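Local coordinates for protein pectinesterase (Sitophilus oryzae, PDB 4PMH) that probably hydrolyses the methyl esters of pectin to release methanol, helping the rice weevil digest plant cell walls, at residues A[223-231]-A[247-258]; A[236-246]-A[269-280]. One frame throughout, in Å; residues are numbered along the deposited sequence.

Contact 1 (A[223-231]-A[247-258]); sequences GDIDFVFGG and RRSDTAVVFAPD
Ile-225 and Val-253, and farther on Val-228, Phe-229 and Gly-230 with Phe-255, Ala-256 and Pro-257, pair in parallel register across neighbouring turns of the right-handed beta-helix of pectin methylesterases. Between the two runs the register slips by one residue, a beta bulge, and the chain turns at Asp-226, the nucleophile by similarity. In that corner the methyl of Ala-256 is a small bump against the Asp-226 carboxylate, Ala-256 CB lying 3.6 Å from Asp-226 CG, while OD2 of Asp-226 is salt-bridged to Arg-290. Within the bulge, Val-254 lays CG1 over one face of the Phe-227 ring, 4.2 Å from its centroid. The side chains of Val-228 and Phe-255 run alongside each other, CB of Val-228 being 3.7 Å from CD1 of the Phe-255 ring. In the loop ahead of strand 252-257, Arg-247 grips the Asp-224 carboxylate side-on, a bend at chi3 (73°) turning the NE and NH2 edge to it. An alanine in place of Arg-247 would remove the guanidinium and would probably leave the buried Asp-224 carboxylate short of its main counter-charge and freer to turn. The straighter of the two bonds runs 2.9 Å from Arg-247 NE, in the guanidinium plane, to the syn lone pair of Asp-224 OD2.

Contact 2 (A[236-246]-A[269-280]); sequences FESCTFYVKAD and VYKSTITGDSAW
Phe-241 packs tightly on the inner face of this strand pair: its CE1 lies 3.9 Å from CG1 of Val-269, while CD1 meets CG1 of Ile-274 at 4.1 Å. Val-243 continues that buried row, pressing CG1 over one face of the Trp-280 indole, whose NE1 reaches the carbonyl O of Lys-244 at 3.2 Å from well above the carbonyl plane. The backbones are adjacent rungs of a parallel beta-helix, strands 240-243 and 273-276 running 21° from parallel; the chain turns between strands 236-237 and 240-243, as does its partner between 269-270 and 273-276. There Ser-272 turns its hydroxyl toward the 236-246 chain, OG accepting from Cys-239 N at 2.9 Å and donating to Tyr-270 O. At the same corner a water bridges Ser-238 OG and Lys-271 O. The opposite face is looser and partly solvent-exposed. Thr-240 and Thr-273 merely lie side by side, and Glu-237 runs alongside Tyr-270 with its OE1 hydrogen-bonded to Tyr-215 OH. Tyr-242 is the firm spot on this outer face. With CG anti to the backbone N (chi1 -167°), its ring lies flat over Gly-276, the CA 3.7 Å from the centroid, and OH donates to Asp-277 OD1 at 2.5 Å. The second oxygen of that carboxylate, OD2, accepts from Ala-245 N at 2.6 Å.

The contacts join three successive coils of the beta-helix: the coil holding 236-246 and 247-258 is shared, contact 1 pairing it with the preceding coil (223-231) and contact 2 with the following one (269-280). Their centres lie 11 Å apart. Gly-223 O probably bonds to Lys-244 N at 2.8 Å, tying contact 1 to contact 2, and CB of Ala-252 packs against CG1 of Val-243 at 3.4 Å. Between them, inside the helix, the rings of Phe-255 and Phe-241 meet edge-to-face. Contact 1 carries the putative nucleophile Asp-226, and its Phe-229 side chain comes within about 3 Å of that of Asp-200, the proton donor by similarity. Contact 2 stands farther back, with the Val-243 side chain about 11 Å from that of Asp-226.

Contact 1 (A[223-231]-A[247-258])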
loop_
_atom_site.group_PDB
_atom_site.type_symbol
_atom_site.label_atom_id
_atom_site.label_comp_id
_atom_site.label_asym_id
_atom_site.label_seq_id
_atom_site.Cartn_x
_atom_site.Cartn_y
_atom_site.Cartn_z
ATOM N N GLY A 223 -0.958 10.598 0.474
ATOM C CA GLY A 223 -2.116 10.553 -0.390
ATOM C C GLY A 223 -3.249 11.312 0.260
ATOM O O GLY A 223 -3.048 12.045 1.225
ATOM N N ASP A 224 -4.443 11.131 -0.267
ATOM C CA ASP A 224 -5.611 11.736 0.318
ATOM C C ASP A 224 -6.796 10.794 0.428
ATOM O O ASP A 224 -7.500 10.881 1.406
ATOM C CB ASP A 224 -5.999 13.035 -0.395
ATOM C CG ASP A 224 -6.113 12.899 -1.912
ATOM O OD1 ASP A 224 -6.372 11.792 -2.454
ATOM O OD2 ASP A 224 -5.948 13.954 -2.577
ATOM N N ILE A 225 -7.000 9.893 -0.539
ATOM C CA ILE A 225 -8.145 8.979 -0.538
ATOM C C ILE A 225 -7.736 7.525 -0.812
ATOM O O ILE A 225 -7.135 7.203 -1.860
ATOM C CB ILE A 225 -9.192 9.406 -1.595
ATOM C CG1 ILE A 225 -9.837 10.743 -1.202
ATOM C CG2 ILE A 225 -10.261 8.324 -1.810
ATOM C CD1 ILE A 225 -11.057 10.615 -0.318
ATOM N N ASP A 226 -8.092 6.641 0.125
ATOM C CA ASP A 226 -7.776 5.205 0.013
ATOM C C ASP A 226 -6.322 5.007 -0.381
ATOM O O ASP A 226 -6.014 4.177 -1.229
ATOM C CB ASP A 226 -8.697 4.495 -1.010
ATOM C CG ASP A 226 -10.179 4.678 -0.725
ATOM O OD1 ASP A 226 -10.583 5.082 0.398
ATOM O OD2 ASP A 226 -10.980 4.402 -1.653
ATOM N N PHE A 227 -5.415 5.783 0.201
ATOM C CA PHE A 227 -4.022 5.743 -0.281
ATOM C C PHE A 227 -3.182 4.588 0.237
ATOM O O PHE A 227 -2.012 4.405 -0.170
ATOM C CB PHE A 227 -3.327 7.119 -0.198
ATOM C CG PHE A 227 -3.021 7.632 1.182
ATOM C CD1 PHE A 227 -3.900 8.505 1.835
ATOM C CD2 PHE A 227 -1.796 7.349 1.785
ATOM C CE1 PHE A 227 -3.569 9.042 3.077
ATOM C CE2 PHE A 227 -1.478 7.876 3.014
ATOM C CZ PHE A 227 -2.351 8.745 3.654
ATOM N N VAL A 228 -3.781 3.771 1.097
ATOM C CA VAL A 228 -3.234 2.450 1.415
ATOM C C VAL A 228 -4.427 1.511 1.365
ATOM O O VAL A 228 -5.288 1.546 2.260
ATOM C CB VAL A 228 -2.551 2.374 2.803
ATOM C CG1 VAL A 228 -2.016 0.965 3.076
ATOM C CG2 VAL A 228 -1.434 3.395 2.902
ATOM N N PHE A 229 -4.482 0.681 0.321
ATOM C CA PHE A 229 -5.660 -0.099 0.028
ATOM C C PHE A 229 -5.307 -1.477 -0.517
ATOM O O PHE A 229 -4.219 -1.689 -1.074
ATOM C CB PHE A 229 -6.556 0.677 -0.960
ATOM C CG PHE A 229 -6.112 0.586 -2.407
ATOM C CD1 PHE A 229 -5.050 1.351 -2.873
ATOM C CD2 PHE A 229 -6.777 -0.243 -3.308
ATOM C CE1 PHE A 229 -4.633 1.269 -4.196
ATOM C CE2 PHE A 229 -6.376 -0.317 -4.647
ATOM C CZ PHE A 229 -5.295 0.443 -5.083
ATOM N N GLY A 230 -6.217 -2.424 -0.309
ATOM C CA GLY A 230 -6.006 -3.805 -0.737
ATOM C C GLY A 230 -6.138 -4.841 0.348
ATOM O O GLY A 230 -6.606 -4.556 1.467
ATOM N N GLY A 231 -5.691 -6.059 0.032
ATOM C CA GLY A 231 -6.031 -7.227 0.821
ATOM C C GLY A 231 -4.900 -8.046 1.414
ATOM O O GLY A 231 -5.134 -9.158 1.871
ATOM N N ARG A 247 -4.444 18.470 -3.298
ATOM C CA ARG A 247 -5.415 18.126 -4.316
ATOM C C ARG A 247 -6.794 18.429 -3.789
ATOM O O ARG A 247 -7.675 18.823 -4.534
ATOM C CB ARG A 247 -5.309 16.658 -4.710
ATOM C CG ARG A 247 -6.167 16.288 -5.912
ATOM C CD ARG A 247 -5.959 14.843 -6.321
ATOM N NE ARG A 247 -6.582 13.929 -5.370
ATOM C CZ ARG A 247 -7.488 13.001 -5.664
ATOM N NH1 ARG A 247 -7.924 12.807 -6.916
ATOM N NH2 ARG A 247 -7.966 12.250 -4.687
ATOM N N ARG A 248 -7.001 18.233 -2.498
ATOM C CA ARG A 248 -8.345 18.335 -1.960
ATOM C C ARG A 248 -8.329 18.476 -0.458
ATOM O O ARG A 248 -7.425 17.977 0.213
ATOM C CB ARG A 248 -9.151 17.114 -2.376
ATOM C CG ARG A 248 -8.284 15.900 -2.694
ATOM C CD ARG A 248 -9.006 14.614 -2.403
ATOM N NE ARG A 248 -9.425 14.594 -1.013
ATOM C CZ ARG A 248 -10.537 14.028 -0.562
ATOM N NH1 ARG A 248 -11.390 13.406 -1.380
ATOM N NH2 ARG A 248 -10.804 14.095 0.724
ATOM N N SER A 249 -9.350 19.155 0.049
ATOM C CA SER A 249 -9.378 19.604 1.434
ATOM C C SER A 249 -10.792 19.566 2.003
ATOM O O SER A 249 -11.168 20.420 2.813
ATOM C CB SER A 249 -8.825 21.026 1.496
ATOM O OG SER A 249 -9.585 21.874 0.659
ATOM N N ASP A 250 -11.575 18.584 1.565
ATOM C CA ASP A 250 -12.907 18.392 2.096
ATOM C C ASP A 250 -12.954 17.147 2.983
ATOM O O ASP A 250 -13.310 17.277 4.145
ATOM C CB ASP A 250 -13.981 18.366 0.984
ATOM C CG ASP A 250 -13.928 17.107 0.114
ATOM O OD1 ASP A 250 -12.817 16.554 -0.052
ATOM O OD2 ASP A 250 -14.997 16.673 -0.398
ATOM N N THR A 251 -12.557 15.971 2.479
ATOM C CA THR A 251 -12.886 14.702 3.179
ATOM C C THR A 251 -12.024 13.439 2.938
ATOM O O THR A 251 -12.469 12.498 2.295
ATOM C CB THR A 251 -14.337 14.314 2.865
ATOM O OG1 THR A 251 -14.674 13.118 3.582
ATOM C CG2 THR A 251 -14.530 14.104 1.361
ATOM N N ALA A 252 -10.834 13.393 3.515
ATOM C CA ALA A 252 -9.825 12.363 3.221
ATOM C C ALA A 252 -10.034 11.032 3.966
ATOM O O ALA A 252 -10.741 10.989 4.963
ATOM C CB ALA A 252 -8.459 12.921 3.573
ATOM N N VAL A 253 -9.419 9.960 3.461
ATOM C CA VAL A 253 -9.446 8.640 4.117
ATOM C C VAL A 253 -8.119 7.917 3.877
ATOM O O VAL A 253 -7.686 7.804 2.748
ATOM C CB VAL A 253 -10.558 7.723 3.589
ATOM C CG1 VAL A 253 -10.826 6.612 4.594
ATOM C CG2 VAL A 253 -11.837 8.489 3.288
ATOM N N VAL A 254 -7.487 7.398 4.921
ATOM C CA VAL A 254 -6.153 6.803 4.748
ATOM C C VAL A 254 -6.229 5.371 4.205
ATOM O O VAL A 254 -5.818 5.113 3.047
ATOM C CB VAL A 254 -5.365 6.838 6.060
ATOM C CG1 VAL A 254 -4.001 6.177 5.905
ATOM C CG2 VAL A 254 -5.222 8.274 6.541
ATOM N N PHE A 255 -6.745 4.449 5.026
ATOM C CA PHE A 255 -6.754 3.024 4.730
ATOM C C PHE A 255 -8.068 2.550 4.124
ATOM O O PHE A 255 -9.142 2.941 4.574
ATOM C CB PHE A 255 -6.474 2.215 6.000
ATOM C CG PHE A 255 -5.145 2.526 6.631
ATOM C CD1 PHE A 255 -3.990 1.945 6.168
ATOM C CD2 PHE A 255 -5.054 3.429 7.678
ATOM C CE1 PHE A 255 -2.759 2.244 6.740
ATOM C CE2 PHE A 255 -3.837 3.733 8.267
ATOM C CZ PHE A 255 -2.689 3.144 7.795
ATOM N N ALA A 256 -7.970 1.696 3.105
ATOM C CA ALA A 256 -9.127 1.043 2.503
ATOM C C ALA A 256 -8.829 -0.437 2.258
ATOM O O ALA A 256 -8.656 -0.860 1.133
ATOM C CB ALA A 256 -9.566 1.742 1.210
ATOM N N PRO A 257 -8.815 -1.247 3.333
ATOM C CA PRO A 257 -8.591 -2.687 3.159
ATOM C C PRO A 257 -9.793 -3.465 2.648
ATOM O O PRO A 257 -10.937 -3.147 3.005
ATOM C CB PRO A 257 -8.192 -3.168 4.571
ATOM C CG PRO A 257 -8.447 -2.022 5.488
ATOM C CD PRO A 257 -9.103 -0.901 4.734
ATOM N N ASP A 258 -9.525 -4.460 1.789
ATOM C CA ASP A 258 -10.551 -5.405 1.326
ATOM C C ASP A 258 -10.193 -6.822 1.773
ATOM O O ASP A 258 -10.502 -7.822 1.110
ATOM C CB ASP A 258 -10.780 -5.293 -0.196
ATOM C CG ASP A 258 -9.686 -5.937 -1.041
ATOM O OD1 ASP A 258 -8.514 -6.020 -0.621
ATOM O OD2 ASP A 258 -10.025 -6.304 -2.198
HETATM O O HOH W 1 -4.934 16.564 -1.146
#

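Contact 2 (A[236-246]-A[269-280])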
loop_
_atom_site.group_PDB
_atom_site.type_symbol
_atom_site.label_atom_id
_atom_site.label_comp_id
_atom_site.label_asym_id
_atom_site.label_seq_id
_atom_site.Cartn_x
_atom_site.Cartn_y
_atom_site.Cartn_z
ATOM N N PHE A 236 3.212 -2.268 8.924
ATOM C CA PHE A 236 3.831 -0.958 8.756
ATOM C C PHE A 236 4.423 -0.578 10.093
ATOM O O PHE A 236 3.683 -0.251 11.016
ATOM C CB PHE A 236 2.791 0.082 8.362
ATOM C CG PHE A 236 2.137 -0.188 7.050
ATOM C CD1 PHE A 236 2.668 0.333 5.868
ATOM C CD2 PHE A 236 0.987 -0.965 6.978
ATOM C CE1 PHE A 236 2.057 0.085 4.654
ATOM C CE2 PHE A 236 0.378 -1.219 5.757
ATOM C CZ PHE A 236 0.911 -0.688 4.597
ATOM N N GLU A 237 5.745 -0.663 10.214
ATOM C CA GLU A 237 6.422 -0.381 11.483
ATOM C C GLU A 237 7.332 0.835 11.303
ATOM O O GLU A 237 8.157 0.866 10.369
ATOM C CB GLU A 237 7.226 -1.611 11.959
ATOM C CG GLU A 237 8.017 -1.354 13.217
ATOM C CD GLU A 237 8.753 -2.573 13.759
ATOM O OE1 GLU A 237 8.856 -3.611 13.070
ATOM O OE2 GLU A 237 9.247 -2.479 14.908
ATOM N N SER A 238 7.179 1.825 12.187
ATOM C CA SER A 238 7.957 3.070 12.132
ATOM C C SER A 238 7.779 3.786 10.797
ATOM O O SER A 238 8.725 4.246 10.198
ATOM C CB SER A 238 9.433 2.843 12.438
ATOM O OG SER A 238 9.546 2.161 13.686
ATOM N N CYS A 239 6.542 3.870 10.361
ATOM C CA CYS A 239 6.214 4.493 9.090
ATOM C C CYS A 239 5.501 5.799 9.358
ATOM O O CYS A 239 5.076 6.046 10.475
ATOM C CB CYS A 239 5.319 3.564 8.269
ATOM S SG CYS A 239 6.174 2.165 7.518
ATOM N N THR A 240 5.403 6.646 8.331
ATOM C CA THR A 240 4.657 7.883 8.424
ATOM C C THR A 240 3.643 7.916 7.300
ATOM O O THR A 240 4.006 7.672 6.146
ATOM C CB THR A 240 5.578 9.124 8.336
ATOM O OG1 THR A 240 6.470 9.142 9.459
ATOM C CG2 THR A 240 4.779 10.415 8.352
ATOM N N PHE A 241 2.394 8.215 7.645
ATOM C CA PHE A 241 1.305 8.334 6.684
ATOM C C PHE A 241 0.850 9.792 6.681
ATOM O O PHE A 241 0.449 10.324 7.738
ATOM C CB PHE A 241 0.127 7.427 7.079
ATOM C CG PHE A 241 0.484 5.969 7.198
ATOM C CD1 PHE A 241 0.990 5.464 8.386
ATOM C CD2 PHE A 241 0.318 5.102 6.122
ATOM C CE1 PHE A 241 1.334 4.117 8.497
ATOM C CE2 PHE A 241 0.672 3.768 6.217
ATOM C CZ PHE A 241 1.187 3.270 7.414
ATOM N N TYR A 242 0.906 10.440 5.516
ATOM C CA TYR A 242 0.714 11.882 5.430
ATOM C C TYR A 242 -0.460 12.206 4.515
ATOM O O TYR A 242 -0.425 11.902 3.323
ATOM C CB TYR A 242 1.993 12.544 4.906
ATOM C CG TYR A 242 2.018 14.039 5.065
ATOM C CD1 TYR A 242 1.362 14.849 4.160
ATOM C CD2 TYR A 242 2.688 14.641 6.136
ATOM C CE1 TYR A 242 1.358 16.217 4.308
ATOM C CE2 TYR A 242 2.692 16.021 6.298
ATOM C CZ TYR A 242 2.017 16.801 5.378
ATOM O OH TYR A 242 2.010 18.175 5.482
ATOM N N VAL A 243 -1.485 12.815 5.081
ATOM C CA VAL A 243 -2.687 13.165 4.352
ATOM C C VAL A 243 -2.480 14.531 3.727
ATOM O O VAL A 243 -2.383 15.526 4.427
ATOM C CB VAL A 243 -3.909 13.228 5.257
ATOM C CG1 VAL A 243 -5.168 13.473 4.436
ATOM C CG2 VAL A 243 -4.040 11.930 6.038
ATOM N N LYS A 244 -2.416 14.557 2.408
ATOM C CA LYS A 244 -2.145 15.773 1.677
ATOM C C LYS A 244 -3.408 16.582 1.513
ATOM O O LYS A 244 -4.504 16.043 1.455
ATOM C CB LYS A 244 -1.582 15.447 0.295
ATOM C CG LYS A 244 -0.116 15.032 0.298
ATOM C CD LYS A 244 0.526 15.182 -1.077
ATOM C CE LYS A 244 0.757 16.635 -1.471
ATOM N NZ LYS A 244 1.972 17.265 -0.879
ATOM N N ALA A 245 -3.229 17.894 1.415
ATOM C CA ALA A 245 -4.342 18.822 1.247
ATOM C C ALA A 245 -4.296 19.549 -0.109
ATOM O O ALA A 245 -5.214 20.314 -0.436
ATOM C CB ALA A 245 -4.336 19.826 2.394
ATOM N N ASP A 246 -3.267 19.275 -0.910
ATOM C CA ASP A 246 -2.997 20.045 -2.138
ATOM C C ASP A 246 -3.881 19.670 -3.315
ATOM O O ASP A 246 -3.992 20.432 -4.276
ATOM C CB ASP A 246 -1.544 19.873 -2.582
ATOM C CG ASP A 246 -1.307 18.544 -3.265
ATOM O OD1 ASP A 246 -1.912 17.544 -2.820
ATOM O OD2 ASP A 246 -0.545 18.493 -4.252
ATOM N N VAL A 269 -0.553 -1.429 11.695
ATOM C CA VAL A 269 0.192 -0.180 11.793
ATOM C C VAL A 269 0.709 -0.051 13.231
ATOM O O VAL A 269 -0.091 0.033 14.172
ATOM C CB VAL A 269 -0.711 1.001 11.430
ATOM C CG1 VAL A 269 0.024 2.302 11.643
ATOM C CG2 VAL A 269 -1.216 0.882 9.987
ATOM N N TYR A 270 2.037 -0.046 13.390
ATOM C CA TYR A 270 2.702 -0.148 14.693
ATOM C C TYR A 270 3.881 0.835 14.820
ATOM O O TYR A 270 4.710 0.924 13.928
ATOM C CB TYR A 270 3.211 -1.565 14.852
ATOM C CG TYR A 270 3.975 -1.884 16.111
ATOM C CD1 TYR A 270 3.378 -1.775 17.353
ATOM C CD2 TYR A 270 5.266 -2.398 16.048
ATOM C CE1 TYR A 270 4.061 -2.107 18.511
ATOM C CE2 TYR A 270 5.957 -2.738 17.206
ATOM C CZ TYR A 270 5.348 -2.584 18.434
ATOM O OH TYR A 270 6.030 -2.902 19.587
ATOM N N LYS A 271 3.939 1.567 15.940
ATOM C CA LYS A 271 4.966 2.558 16.205
ATOM C C LYS A 271 5.115 3.510 15.015
ATOM O O LYS A 271 6.215 3.873 14.636
ATOM C CB LYS A 271 6.299 1.888 16.514
ATOM C CG LYS A 271 6.258 0.895 17.655
ATOM C CD LYS A 271 6.027 1.593 18.975
ATOM C CE LYS A 271 6.537 0.751 20.129
ATOM N NZ LYS A 271 5.957 1.198 21.415
ATOM N N SER A 272 3.996 3.917 14.449
ATOM C CA SER A 272 3.981 4.771 13.266
ATOM C C SER A 272 3.349 6.137 13.589
ATOM O O SER A 272 2.935 6.392 14.735
ATOM C CB SER A 272 3.240 4.043 12.130
ATOM O OG SER A 272 4.061 2.984 11.586
ATOM N N THR A 273 3.321 7.023 12.589
ATOM C CA THR A 273 2.749 8.330 12.725
ATOM C C THR A 273 1.732 8.534 11.623
ATOM O O THR A 273 1.993 8.235 10.445
ATOM C CB THR A 273 3.846 9.396 12.603
ATOM O OG1 THR A 273 4.784 9.238 13.687
ATOM C CG2 THR A 273 3.266 10.806 12.637
ATOM N N ILE A 274 0.566 9.021 12.008
ATOM C CA ILE A 274 -0.464 9.394 11.059
ATOM C C ILE A 274 -0.716 10.906 11.157
ATOM O O ILE A 274 -1.182 11.423 12.171
ATOM C CB ILE A 274 -1.767 8.620 11.331
ATOM C CG1 ILE A 274 -1.517 7.113 11.182
ATOM C CG2 ILE A 274 -2.850 9.130 10.419
ATOM C CD1 ILE A 274 -2.701 6.240 11.518
ATOM N N THR A 275 -0.428 11.611 10.074
ATOM C CA THR A 275 -0.425 13.058 10.110
ATOM C C THR A 275 -0.834 13.608 8.748
ATOM O O THR A 275 -1.324 12.870 7.879
ATOM C CB THR A 275 0.976 13.553 10.539
ATOM O OG1 THR A 275 0.929 14.949 10.824
ATOM C CG2 THR A 275 2.017 13.280 9.468
ATOM N N GLY A 276 -0.645 14.900 8.556
ATOM C CA GLY A 276 -1.009 15.489 7.287
ATOM C C GLY A 276 -0.844 16.980 7.309
ATOM O O GLY A 276 -0.316 17.536 8.274
ATOM N N ASP A 277 -1.321 17.608 6.233
ATOM C CA ASP A 277 -1.281 19.051 6.084
ATOM C C ASP A 277 -2.149 19.716 7.134
ATOM O O ASP A 277 -3.179 19.173 7.539
ATOM C CB ASP A 277 -1.766 19.482 4.685
ATOM C CG ASP A 277 -0.723 19.269 3.593
ATOM O OD1 ASP A 277 0.511 19.362 3.858
ATOM O OD2 ASP A 277 -1.148 19.007 2.436
ATOM N N SER A 278 -1.732 20.921 7.517
ATOM C CA SER A 278 -2.327 21.708 8.603
ATOM C C SER A 278 -3.794 21.964 8.395
ATOM O O SER A 278 -4.550 22.069 9.348
ATOM C CB SER A 278 -1.615 23.064 8.710
ATOM O OG SER A 278 -0.228 22.903 8.480
ATOM N N ALA A 279 -4.192 22.085 7.136
ATOM C CA ALA A 279 -5.591 22.278 6.805
ATOM C C ALA A 279 -6.501 21.263 7.518
ATOM O O ALA A 279 -7.539 21.654 8.063
ATOM C CB ALA A 279 -5.780 22.222 5.296
ATOM N N TRP A 280 -6.095 19.986 7.531
ATOM C CA TRP A 280 -6.860 18.906 8.196
ATOM C C TRP A 280 -6.891 19.059 9.713
ATOM O O TRP A 280 -7.845 18.616 10.356
ATOM C CB TRP A 280 -6.265 17.518 7.896
ATOM C CG TRP A 280 -6.236 17.183 6.469
ATOM C CD1 TRP A 280 -5.138 16.992 5.704
ATOM C CD2 TRP A 280 -7.365 17.019 5.618
ATOM N NE1 TRP A 280 -5.506 16.705 4.414
ATOM C CE2 TRP A 280 -6.874 16.718 4.332
ATOM C CE3 TRP A 280 -8.751 17.082 5.820
ATOM C CZ2 TRP A 280 -7.715 16.494 3.243
ATOM C CZ3 TRP A 280 -9.591 16.869 4.737
ATOM C CH2 TRP A 280 -9.075 16.570 3.470
HETATM O O HOH W 2 8.921 4.274 15.447
HETATM O O HOH W 3 6.936 7.696 12.650
#